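Local coordinates for nine-heme cytochrome c (Desulfovibrio desulfuricans, PDB 1OFW), which carries electrons through nine hemes and may form part of a transmembrane redox complex that passes electrons to the cytoplasm for sulfate reduction, at residues H115-P120 against C225-H230; D184-K189 against P257-A262; A262-C267 against T286-A291. All blocks are in the same frame, centred on the assembly; numbering follows the deposited sequence. Where two conformers were deposited one is given.

In the fold
All three contacts are built around hemes. Contact 1 sits where the heme 4 region meets the second tetraheme cluster: 225-230 carries heme 6 and 115-120 supplies a ligand to heme 4. Contacts 2 and 3 lie at the other end of that cluster, their centres about 8 Å apart. They share Ala262 of helix 259-273 and enclose heme 9, contact 2 at its propionates and contact 3 at its iron. Contact 1 is about 18 Å from contact 3, centre to centre, yet Gln266 of helix 259-273 packs against Ile117, Cys228 and His230. Tyr263 of the same helix touches both heme 6 and heme 9.

Contact 1: residues H115-P120 against C225-H230; sequences HAIVTP and CATCHH. With HEC (heme c), chain H.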
loop_
_atom_site.group_PDB
_atom_site.type_symbol
_atom_site.label_atom_id
_atom_site.label_comp_id
_atom_site.label_asym_id
_atom_site.label_seq_id
_atom_site.Cartn_x
_atom_site.Cartn_y
_atom_site.Cartn_z
ATOM N N HIS A 115 -1.705 6.188 -7.673
ATOM C CA HIS A 115 -0.454 6.149 -6.908
ATOM C C HIS A 115 0.567 7.105 -7.458
ATOM O O HIS A 115 1.579 7.343 -6.793
ATOM C CB HIS A 115 0.010 4.681 -6.794
ATOM C CG HIS A 115 -0.778 4.033 -5.684
ATOM N ND1 HIS A 115 -0.368 4.182 -4.376
ATOM C CD2 HIS A 115 -1.891 3.264 -5.635
ATOM C CE1 HIS A 115 -1.208 3.541 -3.578
ATOM N NE2 HIS A 115 -2.163 2.971 -4.309
ATOM N N ALA A 116 0.306 7.730 -8.605
ATOM C CA ALA A 116 1.175 8.835 -9.011
ATOM C C ALA A 116 0.939 10.098 -8.197
ATOM O O ALA A 116 1.826 10.950 -8.112
ATOM C CB ALA A 116 0.992 9.166 -10.484
ATOM N N ILE A 117 -0.248 10.245 -7.626
ATOM C CA ILE A 117 -0.561 11.463 -6.871
ATOM C C ILE A 117 -0.768 11.247 -5.387
ATOM O O ILE A 117 -0.886 12.223 -4.643
ATOM C CB ILE A 117 -1.813 12.125 -7.481
ATOM C CG1 ILE A 117 -3.078 11.285 -7.435
ATOM C CG2 ILE A 117 -1.457 12.545 -8.898
ATOM C CD1 ILE A 117 -4.353 12.030 -7.778
ATOM N N VAL A 118 -0.694 10.004 -4.940
ATOM C CA VAL A 118 -0.754 9.714 -3.504
ATOM C C VAL A 118 0.622 9.688 -2.861
ATOM O O VAL A 118 1.594 9.107 -3.365
ATOM C CB VAL A 118 -1.482 8.375 -3.306
ATOM C CG1 VAL A 118 -1.388 7.814 -1.892
ATOM C CG2 VAL A 118 -2.941 8.587 -3.718
ATOM N N THR A 119 0.696 10.349 -1.716
ATOM C CA THR A 119 1.793 10.257 -0.772
ATOM C C THR A 119 1.272 9.488 0.437
ATOM O O THR A 119 0.492 10.038 1.223
ATOM C CB THR A 119 2.317 11.638 -0.374
ATOM O OG1 THR A 119 2.854 12.286 -1.544
ATOM C CG2 THR A 119 3.456 11.516 0.618
ATOM N N PRO A 120 1.671 8.224 0.556
ATOM C CA PRO A 120 1.060 7.345 1.552
ATOM C C PRO A 120 1.514 7.830 2.921
ATOM O O PRO A 120 2.641 8.244 3.138
ATOM C CB PRO A 120 1.617 5.949 1.224
ATOM C CG PRO A 120 2.949 6.305 0.659
ATOM C CD PRO A 120 2.745 7.545 -0.183
ATOM N N CYS A 225 -11.057 8.290 -1.078
ATOM C CA CYS A 225 -11.313 9.724 -1.185
ATOM C C CYS A 225 -10.038 10.531 -0.968
ATOM O O CYS A 225 -9.873 11.633 -1.520
ATOM C CB CYS A 225 -12.364 10.183 -0.185
ATOM S SG CYS A 225 -13.868 9.208 -0.089
ATOM N N ALA A 226 -9.119 10.036 -0.142
ATOM C CA ALA A 226 -7.912 10.735 0.170
ATOM C C ALA A 226 -6.915 10.756 -0.978
ATOM O O ALA A 226 -5.906 11.461 -0.901
ATOM C CB ALA A 226 -7.246 10.091 1.403
ATOM N N THR A 227 -7.175 10.006 -2.041
ATOM C CA THR A 227 -6.373 10.072 -3.257
ATOM C C THR A 227 -6.185 11.520 -3.693
ATOM O O THR A 227 -5.100 11.972 -4.029
ATOM C CB THR A 227 -7.018 9.339 -4.420
ATOM O OG1 THR A 227 -7.276 7.966 -4.089
ATOM C CG2 THR A 227 -6.080 9.373 -5.619
ATOM N N CYS A 228 -7.331 12.207 -3.660
ATOM C CA CYS A 228 -7.390 13.593 -4.084
ATOM C C CYS A 228 -7.570 14.539 -2.918
ATOM O O CYS A 228 -6.873 15.553 -2.849
ATOM C CB CYS A 228 -8.522 13.731 -5.114
ATOM S SG CYS A 228 -8.329 12.626 -6.531
ATOM N N HIS A 229 -8.467 14.185 -2.004
ATOM C CA HIS A 229 -8.719 14.950 -0.783
ATOM C C HIS A 229 -7.696 14.555 0.275
ATOM O O HIS A 229 -7.974 13.905 1.266
ATOM C CB HIS A 229 -10.155 14.739 -0.305
ATOM C CG HIS A 229 -11.213 15.031 -1.308
ATOM N ND1 HIS A 229 -11.478 16.322 -1.623
ATOM C CD2 HIS A 229 -12.039 14.272 -2.070
ATOM C CE1 HIS A 229 -12.442 16.368 -2.555
ATOM N NE2 HIS A 229 -12.815 15.117 -2.824
ATOM N N HIS A 230 -6.475 14.985 0.033
ATOM C CA HIS A 230 -5.373 14.573 0.884
ATOM C C HIS A 230 -5.185 15.504 2.103
ATOM O O HIS A 230 -5.682 16.623 2.109
ATOM C CB HIS A 230 -4.077 14.506 0.087
ATOM C CG HIS A 230 -3.679 15.796 -0.585
ATOM N ND1 HIS A 230 -3.138 15.737 -1.859
ATOM C CD2 HIS A 230 -3.718 17.112 -0.328
ATOM C CE1 HIS A 230 -2.865 16.961 -2.282
ATOM N NE2 HIS A 230 -3.199 17.838 -1.357
HETATM FE FE HEC H . -14.171 14.577 -4.190
HETATM C CHA HEC H . -15.126 17.848 -4.555
HETATM C CHB HEC H . -16.416 14.214 -1.605
HETATM C CHC HEC H . -13.338 11.280 -3.935
HETATM C CHD HEC H . -11.722 15.036 -6.520
HETATM N NA HEC H . -15.502 15.772 -3.284
HETATM C C1A HEC H . -15.756 17.101 -3.579
HETATM C C2A HEC H . -16.789 17.611 -2.721
HETATM C C3A HEC H . -17.152 16.603 -1.917
HETATM C C4A HEC H . -16.349 15.456 -2.248
HETATM C CMA HEC H . -18.261 16.651 -0.846
HETATM C CAA HEC H . -17.366 19.032 -2.732
HETATM C CBA HEC H . -18.426 19.175 -3.845
HETATM C CGA HEC H . -19.011 20.584 -3.937
HETATM O O1A HEC H . -18.293 21.552 -3.670
HETATM O O2A HEC H . -20.207 20.675 -4.295
HETATM N NB HEC H . -14.724 13.068 -3.001
HETATM C C1B HEC H . -15.633 13.117 -1.965
HETATM C C2B HEC H . -15.708 11.833 -1.315
HETATM C C3B HEC H . -14.870 10.993 -1.972
HETATM C C4B HEC H . -14.259 11.759 -3.038
HETATM C CMB HEC H . -16.591 11.537 -0.107
HETATM C CAB HEC H . -14.576 9.529 -1.725
HETATM C CBB HEC H . -15.836 8.641 -1.820
HETATM N NC HEC H . -12.840 13.395 -5.077
HETATM C C1C HEC H . -12.620 12.044 -4.843
HETATM C C2C HEC H . -11.532 11.572 -5.663
HETATM C C3C HEC H . -11.079 12.628 -6.381
HETATM C C4C HEC H . -11.906 13.767 -6.006
HETATM C CMC HEC H . -11.011 10.123 -5.634
HETATM C CAC HEC H . -9.920 12.726 -7.375
HETATM C CBC HEC H . -9.983 11.609 -8.443
HETATM N ND HEC H . -13.593 16.111 -5.326
HETATM C C1D HEC H . -12.516 16.113 -6.189
HETATM C C2D HEC H . -12.291 17.448 -6.711
HETATM C C3D HEC H . -13.232 18.250 -6.136
HETATM C C4D HEC H . -14.039 17.423 -5.300
HETATM C CMD HEC H . -11.207 17.871 -7.669
HETATM C CAD HEC H . -13.357 19.763 -6.330
HETATM C CBD HEC H . -12.827 20.449 -5.034
HETATM C CGD HEC H . -12.629 21.938 -5.192
HETATM O O1D HEC H . -12.670 22.462 -6.312
HETATM O O2D HEC H . -12.412 22.554 -4.118
HETATM O O HOH W 1 -2.919 13.122 -3.089
#
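A single water ties Ile117 to Thr227 and His230. It accepts the N-H of His230 ND1 at 2.9 Å, and the carbonyl oxygens of Ile117 and Thr227 both lie where its protons can reach, the Thr227 O at 2.6 Å from the water oxygen. More acceptors surround the water than it has protons, so these bonds are probably shared. The water lies in the plane of the His230 ring, at its edge, which helps to fix the rotation of an imidazole whose NE2 binds the iron of heme 7.

Residues 225-229 are the Cys-X-X-Cys-His heme-binding motif of heme 6, and His230 follows it directly. Cys225 and Cys228 form thioethers with the porphyrin, and His229 NE2 binds the iron at 2.0 Å. His197 is the other axial ligand. Facing the motif are Ile117, at the end of helix 114-117, and Val118; His115, earlier in that helix, binds the iron of heme 4.

The apolar part of the contact gathers round the methyl of Thr227. Thr227 places CG2 opposite its backbone N, while OG1 (chi1 -57°) turns back to the carbonyl of Leu224. Ile117 reaches across at about a right angle to the Thr227 side chain, and its CD1 lies 3.8 Å from Thr227 CG2, with Cys228 SG a little farther from the same carbon. Val118 CG2 closes on that threonine methyl too, in one of two modelled conformers.

The chain turns sharply after the second cysteine. His229 is the centre of an inverse gamma turn, with a weak bond from His230 N to Cys228 O, and His229 N is bonded to Cys225 O at 3.0 Å. The carbonyl oxygen of Cys228 comes to rest 3.8 Å above one face of the His230 ring, offset toward its rim.

Contact 2: residues D184-K189 against P257-A262; sequences DALADK and PNLMAA. With HEC (heme c), chain K.
Leu186, within a type I beta turn running from Asp184 to Ala187, faces Met260 in the first turn of helix 259-273, their CA atoms 7.4 Å apart. The turn belongs to the loop between strands 181-183 and 193-195, in the class III cytochrome c region that also contains the helix. The helix starts with Asn258 as N-cap, its OD1 accepting from Ala261 N.

Leu186 does most of the touching. Its CD1 presses on the helix backbone, 3.5 Å from Met260 N, and also meets Met260 CB. The Leu186 and Leu259 side chains cross obliquely, and their CD2 atoms meet at 3.9 Å. Leu259 sets CG opposite its backbone N (chi1 -177°), which carries its CD2 out to the turn, where Ala185 CB joins the cluster.

Met260 turns the rest of its chain to heme 9. Its SD lies above the outer, C2A-C3A edge of pyrrole ring A, 3.6 Å from heme C3A, on the side of the porphyrin from which His264 approaches the iron.

The loop's polar backbone serves the propionates. Leu186 N donates to O2D at 3.0 Å. On the other carboxylate, O2A accepts from Asp188 N and O1A from Lys189 N. These main-chain N-H groups probably favour the charged form of the propionates, while what joins the loop to the helix is apolar: Ala185 and Leu186 against Leu259 and Met260.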
loop_
_atom_site.group_PDB
_atom_site.type_symbol
_atom_site.label_atom_id
_atom_site.label_comp_id
_atom_site.label_asym_id
_atom_site.label_seq_id
_atom_site.Cartn_x
_atom_site.Cartn_y
_atom_site.Cartn_z
ATOM N N ASP A 184 -15.382 25.950 -10.236
ATOM C CA ASP A 184 -15.462 27.303 -10.752
ATOM C C ASP A 184 -14.708 28.314 -9.883
ATOM O O ASP A 184 -14.895 29.495 -10.180
ATOM C CB ASP A 184 -16.922 27.722 -10.934
ATOM C CG ASP A 184 -17.725 27.663 -9.668
ATOM O OD1 ASP A 184 -17.175 27.425 -8.585
ATOM O OD2 ASP A 184 -18.971 27.839 -9.771
ATOM N N ALA A 185 -13.878 27.892 -8.956
ATOM C CA ALA A 185 -13.188 28.771 -8.017
ATOM C C ALA A 185 -12.429 29.884 -8.740
ATOM O O ALA A 185 -12.341 31.017 -8.255
ATOM C CB ALA A 185 -12.228 27.975 -7.150
ATOM N N LEU A 186 -11.869 29.540 -9.902
ATOM C CA LEU A 186 -10.941 30.408 -10.620
ATOM C C LEU A 186 -11.521 30.928 -11.918
ATOM O O LEU A 186 -10.752 31.597 -12.642
ATOM C CB LEU A 186 -9.645 29.625 -10.915
ATOM C CG LEU A 186 -8.911 29.067 -9.690
ATOM C CD1 LEU A 186 -7.788 28.129 -10.091
ATOM C CD2 LEU A 186 -8.406 30.194 -8.807
ATOM N N ALA A 187 -12.769 30.683 -12.242
ATOM C CA ALA A 187 -13.237 30.820 -13.616
ATOM C C ALA A 187 -13.021 32.227 -14.155
ATOM O O ALA A 187 -13.394 33.197 -13.516
ATOM C CB ALA A 187 -14.692 30.418 -13.770
ATOM N N ASP A 188 -12.402 32.313 -15.306
ATOM C CA ASP A 188 -11.999 33.591 -15.913
ATOM C C ASP A 188 -11.756 33.368 -17.394
ATOM O O ASP A 188 -12.625 33.670 -18.203
ATOM C CB ASP A 188 -10.782 34.180 -15.235
ATOM C CG ASP A 188 -10.256 35.453 -15.886
ATOM O OD1 ASP A 188 -10.855 35.957 -16.858
ATOM O OD2 ASP A 188 -9.190 35.903 -15.437
ATOM N N LYS A 189 -10.593 32.831 -17.759
ATOM C CA LYS A 189 -10.301 32.593 -19.160
ATOM C C LYS A 189 -11.095 31.422 -19.734
ATOM O O LYS A 189 -11.346 31.352 -20.947
ATOM C CB LYS A 189 -8.814 32.359 -19.352
ATOM C CG LYS A 189 -7.906 33.509 -18.950
ATOM C CD LYS A 189 -6.462 33.139 -19.179
ATOM C CE LYS A 189 -5.486 34.219 -18.753
ATOM N NZ LYS A 189 -6.128 35.544 -18.552
ATOM N N PRO A 257 1.382 24.115 -4.048
ATOM C CA PRO A 257 1.067 24.839 -5.283
ATOM C C PRO A 257 -0.086 25.793 -5.096
ATOM O O PRO A 257 -0.967 25.615 -4.250
ATOM C CB PRO A 257 0.608 23.743 -6.253
ATOM C CG PRO A 257 1.026 22.454 -5.650
ATOM C CD PRO A 257 1.212 22.660 -4.189
ATOM N N ASN A 258 -0.115 26.880 -5.888
ATOM C CA ASN A 258 -1.311 27.704 -5.917
ATOM C C ASN A 258 -2.462 26.917 -6.509
ATOM O O ASN A 258 -2.265 25.817 -7.025
ATOM C CB ASN A 258 -1.058 29.017 -6.645
ATOM C CG ASN A 258 -1.113 29.037 -8.139
ATOM O OD1 ASN A 258 -1.049 28.055 -8.862
ATOM N ND2 ASN A 258 -1.292 30.261 -8.660
ATOM N N LEU A 259 -3.658 27.447 -6.382
ATOM C CA LEU A 259 -4.834 26.623 -6.677
ATOM C C LEU A 259 -4.878 26.190 -8.121
ATOM O O LEU A 259 -5.220 25.024 -8.376
ATOM C CB LEU A 259 -6.106 27.354 -6.276
ATOM C CG LEU A 259 -7.423 26.639 -6.447
ATOM C CD1 LEU A 259 -7.456 25.342 -5.615
ATOM C CD2 LEU A 259 -8.642 27.471 -6.056
ATOM N N MET A 260 -4.621 27.034 -9.113
ATOM C CA MET A 260 -4.601 26.531 -10.488
ATOM C C MET A 260 -3.622 25.375 -10.683
ATOM O O MET A 260 -3.910 24.356 -11.311
ATOM C CB MET A 260 -4.191 27.654 -11.458
ATOM C CG MET A 260 -4.263 27.213 -12.907
ATOM S SD MET A 260 -3.755 28.548 -14.002
ATOM C CE MET A 260 -2.020 28.623 -13.542
ATOM N N ALA A 261 -2.418 25.512 -10.167
ATOM C CA ALA A 261 -1.398 24.505 -10.342
ATOM C C ALA A 261 -1.786 23.247 -9.554
ATOM O O ALA A 261 -1.466 22.128 -9.948
ATOM C CB ALA A 261 -0.011 25.021 -9.920
ATOM N N ALA A 262 -2.447 23.416 -8.424
ATOM C CA ALA A 262 -2.908 22.269 -7.641
ATOM C C ALA A 262 -3.868 21.407 -8.469
ATOM O O ALA A 262 -3.706 20.180 -8.546
ATOM C CB ALA A 262 -3.533 22.742 -6.348
HETATM FE FE HEC K . -6.754 24.208 -16.763
HETATM C CHA HEC K . -8.092 26.133 -14.321
HETATM C CHB HEC K . -5.269 27.006 -18.184
HETATM C CHC HEC K . -5.362 22.275 -19.251
HETATM C CHD HEC K . -8.145 21.449 -15.391
HETATM N NA HEC K . -6.640 26.141 -16.324
HETATM C C1A HEC K . -7.328 26.765 -15.277
HETATM C C2A HEC K . -7.129 28.198 -15.342
HETATM C C3A HEC K . -6.397 28.440 -16.441
HETATM C C4A HEC K . -6.049 27.173 -17.043
HETATM C CMA HEC K . -5.999 29.801 -17.028
HETATM C CAA HEC K . -7.690 29.230 -14.341
HETATM C CBA HEC K . -9.223 29.350 -14.527
HETATM C CGA HEC K . -9.682 30.249 -15.648
HETATM O O1A HEC K . -8.933 31.177 -16.022
HETATM O O2A HEC K . -10.808 29.979 -16.117
HETATM N NB HEC K . -5.656 24.576 -18.393
HETATM C C1B HEC K . -5.147 25.793 -18.820
HETATM C C2B HEC K . -4.442 25.601 -20.091
HETATM C C3B HEC K . -4.460 24.291 -20.365
HETATM C C4B HEC K . -5.173 23.642 -19.288
HETATM C CMB HEC K . -3.832 26.756 -20.899
HETATM C CAB HEC K . -3.865 23.541 -21.557
HETATM C CBB HEC K . -2.308 23.578 -21.437
HETATM N NC HEC K . -6.766 22.280 -17.275
HETATM C C1C HEC K . -6.151 21.628 -18.320
HETATM C C2C HEC K . -6.512 20.234 -18.317
HETATM C C3C HEC K . -7.343 20.023 -17.259
HETATM C C4C HEC K . -7.457 21.300 -16.571
HETATM C CMC HEC K . -6.083 19.201 -19.363
HETATM C CAC HEC K . -8.094 18.755 -16.893
HETATM C CBC HEC K . -7.238 17.468 -16.803
HETATM N ND HEC K . -7.778 23.826 -15.110
HETATM C C1D HEC K . -8.361 22.628 -14.733
HETATM C C2D HEC K . -9.203 22.833 -13.578
HETATM C C3D HEC K . -9.210 24.138 -13.304
HETATM C C4D HEC K . -8.326 24.779 -14.251
HETATM C CMD HEC K . -9.929 21.674 -12.853
HETATM C CAD HEC K . -10.002 24.944 -12.237
HETATM C CBD HEC K . -11.209 25.620 -12.989
HETATM C CGD HEC K . -11.825 26.772 -12.183
HETATM O O1D HEC K . -12.465 27.657 -12.854
HETATM O O2D HEC K . -11.671 26.770 -10.951
#

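Contact 3: residues A262-C267 against T286-A291; sequences AYHLQC and TCHKAA. With HEC (heme c), chain K.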
loop_
_atom_site.group_PDB
_atom_site.type_symbol
_atom_site.label_atom_id
_atom_site.label_comp_id
_atom_site.label_asym_id
_atom_site.label_seq_id
_atom_site.Cartn_x
_atom_site.Cartn_y
_atom_site.Cartn_z
ATOM N N ALA A 262 -2.447 23.416 -8.424
ATOM C CA ALA A 262 -2.908 22.269 -7.641
ATOM C C ALA A 262 -3.868 21.407 -8.469
ATOM O O ALA A 262 -3.706 20.180 -8.546
ATOM C CB ALA A 262 -3.533 22.742 -6.348
ATOM N N TYR A 263 -4.872 22.025 -9.113
ATOM C CA TYR A 263 -5.760 21.272 -9.976
ATOM C C TYR A 263 -4.992 20.635 -11.112
ATOM O O TYR A 263 -5.103 19.441 -11.402
ATOM C CB TYR A 263 -6.843 22.175 -10.552
ATOM C CG TYR A 263 -7.911 22.668 -9.600
ATOM C CD1 TYR A 263 -8.187 24.019 -9.524
ATOM C CD2 TYR A 263 -8.663 21.829 -8.790
ATOM C CE1 TYR A 263 -9.159 24.520 -8.685
ATOM C CE2 TYR A 263 -9.639 22.318 -7.934
ATOM C CZ TYR A 263 -9.889 23.673 -7.874
ATOM O OH TYR A 263 -10.863 24.209 -7.032
ATOM N N HIS A 264 -4.161 21.448 -11.781
ATOM C CA HIS A 264 -3.465 20.875 -12.944
ATOM C C HIS A 264 -2.584 19.713 -12.595
ATOM O O HIS A 264 -2.536 18.675 -13.235
ATOM C CB HIS A 264 -2.692 21.998 -13.632
ATOM C CG HIS A 264 -3.543 22.897 -14.462
ATOM N ND1 HIS A 264 -3.045 24.102 -14.938
ATOM C CD2 HIS A 264 -4.792 22.774 -14.940
ATOM C CE1 HIS A 264 -4.009 24.670 -15.648
ATOM N NE2 HIS A 264 -5.090 23.913 -15.679
ATOM N N LEU A 265 -1.782 19.890 -11.525
ATOM C CA LEU A 265 -0.852 18.824 -11.163
ATOM C C LEU A 265 -1.552 17.574 -10.690
ATOM O O LEU A 265 -1.093 16.469 -10.972
ATOM C CB LEU A 265 0.072 19.323 -10.028
ATOM C CG LEU A 265 1.103 20.362 -10.466
ATOM C CD1 LEU A 265 1.727 21.009 -9.222
ATOM C CD2 LEU A 265 2.136 19.709 -11.363
ATOM N N GLN A 266 -2.663 17.707 -9.980
ATOM C CA GLN A 266 -3.370 16.515 -9.532
ATOM C C GLN A 266 -4.103 15.835 -10.676
ATOM O O GLN A 266 -3.920 14.626 -10.888
ATOM C CB GLN A 266 -4.404 16.841 -8.442
ATOM C CG GLN A 266 -4.863 15.628 -7.656
ATOM C CD GLN A 266 -5.659 15.979 -6.388
ATOM O OE1 GLN A 266 -5.115 16.038 -5.280
ATOM N NE2 GLN A 266 -6.898 16.154 -6.646
ATOM N N CYS A 267 -4.921 16.581 -11.420
ATOM C CA CYS A 267 -5.722 16.003 -12.511
ATOM C C CYS A 267 -4.770 15.432 -13.559
ATOM O O CYS A 267 -4.871 14.283 -13.998
ATOM C CB CYS A 267 -6.621 17.058 -13.157
ATOM S SG CYS A 267 -7.716 18.003 -12.102
ATOM N N THR A 286 -10.776 20.555 -23.224
ATOM C CA THR A 286 -11.579 19.401 -22.790
ATOM C C THR A 286 -11.922 19.451 -21.309
ATOM O O THR A 286 -13.046 19.005 -20.990
ATOM C CB THR A 286 -10.810 18.109 -23.159
ATOM O OG1 THR A 286 -10.741 18.056 -24.603
ATOM C CG2 THR A 286 -11.509 16.851 -22.693
ATOM N N CYS A 287 -11.025 19.939 -20.445
ATOM C CA CYS A 287 -11.452 20.042 -19.043
ATOM C C CYS A 287 -12.218 21.311 -18.732
ATOM O O CYS A 287 -12.855 21.423 -17.692
ATOM C CB CYS A 287 -10.241 20.008 -18.102
ATOM S SG CYS A 287 -9.367 18.429 -18.170
ATOM N N HIS A 288 -12.143 22.305 -19.602
ATOM C CA HIS A 288 -12.826 23.580 -19.422
ATOM C C HIS A 288 -12.908 24.334 -20.766
ATOM O O HIS A 288 -11.903 24.728 -21.326
ATOM C CB HIS A 288 -12.121 24.424 -18.400
ATOM C CG HIS A 288 -10.631 24.451 -18.348
ATOM N ND1 HIS A 288 -9.832 24.715 -19.438
ATOM C CD2 HIS A 288 -9.778 24.247 -17.324
ATOM C CE1 HIS A 288 -8.560 24.679 -19.091
ATOM N NE2 HIS A 288 -8.490 24.395 -17.789
ATOM N N LYS A 289 -14.132 24.530 -21.221
ATOM C CA LYS A 289 -14.385 25.267 -22.461
ATOM C C LYS A 289 -13.897 26.686 -22.407
ATOM O O LYS A 289 -13.920 27.330 -21.373
ATOM C CB LYS A 289 -15.885 25.190 -22.695
ATOM C CG LYS A 289 -16.374 25.958 -23.916
ATOM C CD LYS A 289 -17.869 25.701 -24.090
ATOM C CE LYS A 289 -18.465 26.622 -25.147
ATOM N NZ LYS A 289 -19.880 26.181 -25.380
ATOM N N ALA A 290 -13.410 27.245 -23.531
ATOM C CA ALA A 290 -12.968 28.623 -23.474
ATOM C C ALA A 290 -14.142 29.554 -23.155
ATOM O O ALA A 290 -15.260 29.255 -23.565
ATOM C CB ALA A 290 -12.364 29.099 -24.781
ATOM N N ALA A 291 -13.873 30.637 -22.442
ATOM C CA ALA A 291 -14.973 31.561 -22.110
ATOM C C ALA A 291 -15.309 32.395 -23.342
ATOM O O ALA A 291 -14.459 32.488 -24.219
ATOM C CB ALA A 291 -14.605 32.419 -20.931
HETATM FE FE HEC K . -6.754 24.208 -16.763
HETATM C CHA HEC K . -8.092 26.133 -14.321
HETATM C CHB HEC K . -5.269 27.006 -18.184
HETATM C CHC HEC K . -5.362 22.275 -19.251
HETATM C CHD HEC K . -8.145 21.449 -15.391
HETATM N NA HEC K . -6.640 26.141 -16.324
HETATM C C1A HEC K . -7.328 26.765 -15.277
HETATM C C2A HEC K . -7.129 28.198 -15.342
HETATM C C3A HEC K . -6.397 28.440 -16.441
HETATM C C4A HEC K . -6.049 27.173 -17.043
HETATM C CMA HEC K . -5.999 29.801 -17.028
HETATM C CAA HEC K . -7.690 29.230 -14.341
HETATM C CBA HEC K . -9.223 29.350 -14.527
HETATM C CGA HEC K . -9.682 30.249 -15.648
HETATM O O1A HEC K . -8.933 31.177 -16.022
HETATM O O2A HEC K . -10.808 29.979 -16.117
HETATM N NB HEC K . -5.656 24.576 -18.393
HETATM C C1B HEC K . -5.147 25.793 -18.820
HETATM C C2B HEC K . -4.442 25.601 -20.091
HETATM C C3B HEC K . -4.460 24.291 -20.365
HETATM C C4B HEC K . -5.173 23.642 -19.288
HETATM C CMB HEC K . -3.832 26.756 -20.899
HETATM C CAB HEC K . -3.865 23.541 -21.557
HETATM C CBB HEC K . -2.308 23.578 -21.437
HETATM N NC HEC K . -6.766 22.280 -17.275
HETATM C C1C HEC K . -6.151 21.628 -18.320
HETATM C C2C HEC K . -6.512 20.234 -18.317
HETATM C C3C HEC K . -7.343 20.023 -17.259
HETATM C C4C HEC K . -7.457 21.300 -16.571
HETATM C CMC HEC K . -6.083 19.201 -19.363
HETATM C CAC HEC K . -8.094 18.755 -16.893
HETATM C CBC HEC K . -7.238 17.468 -16.803
HETATM N ND HEC K . -7.778 23.826 -15.110
HETATM C C1D HEC K . -8.361 22.628 -14.733
HETATM C C2D HEC K . -9.203 22.833 -13.578
HETATM C C3D HEC K . -9.210 24.138 -13.304
HETATM C C4D HEC K . -8.326 24.779 -14.251
HETATM C CMD HEC K . -9.929 21.674 -12.853
HETATM C CAD HEC K . -10.002 24.944 -12.237
HETATM C CBD HEC K . -11.209 25.620 -12.989
HETATM C CGD HEC K . -11.825 26.772 -12.183
HETATM O O1D HEC K . -12.465 27.657 -12.854
HETATM O O2D HEC K . -11.671 26.770 -10.951
#
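His264 and His288 bind the iron of heme 9 from opposite faces of the porphyrin, their NE2 atoms 4.0 Å apart. Each NE2 is 2.0 Å from the iron. The two imidazoles stand on edge over the heme but are twisted by roughly 50° against each other: the plane of His264 runs toward the meso carbon CHB, whereas that of His288 lies over the pyrrole nitrogen NB. To get there His288 holds CG between its backbone N and carbonyl carbon (chi1 39°), with the ring of Tyr190 meeting its own.

On the helix side the packing is tight. Tyr263 lays CD1 3.4 Å from CAD, the first carbon of a heme 9 propionate arm, and its hydroxyl is hydrogen-bonded to O1D of heme 6. One turn on, Cys267 is bonded through SG to heme 8, while its CB sits 3.7 Å from CBC of heme 9. Ala262, Leu265 and Gln266 touch heme 7, so residues 262-267 serve four hemes.

Segment 286-291 begins with the end of a Cys-X-X-Cys-His motif, the standard c-type attachment site: Cys284 and Cys287 anchor the porphyrin covalently, and the residue after them is the axial ligand. Cys287 SG is 1.8 Å from heme CAC, and the carbonyl of the same residue accepts from Ser193 OG.

Beyond His288 the contact loosens. Only 52 Å² is buried between the segments, because the porphyrin fills the space between them. Lys289 and Ala290 are exposed, and the lysine stretches fully extended away from the helix. Here the chain is held by backbone bonds instead, Lys289 with Glu191 and Ala291 N with the carbonyl oxygen of Lys189.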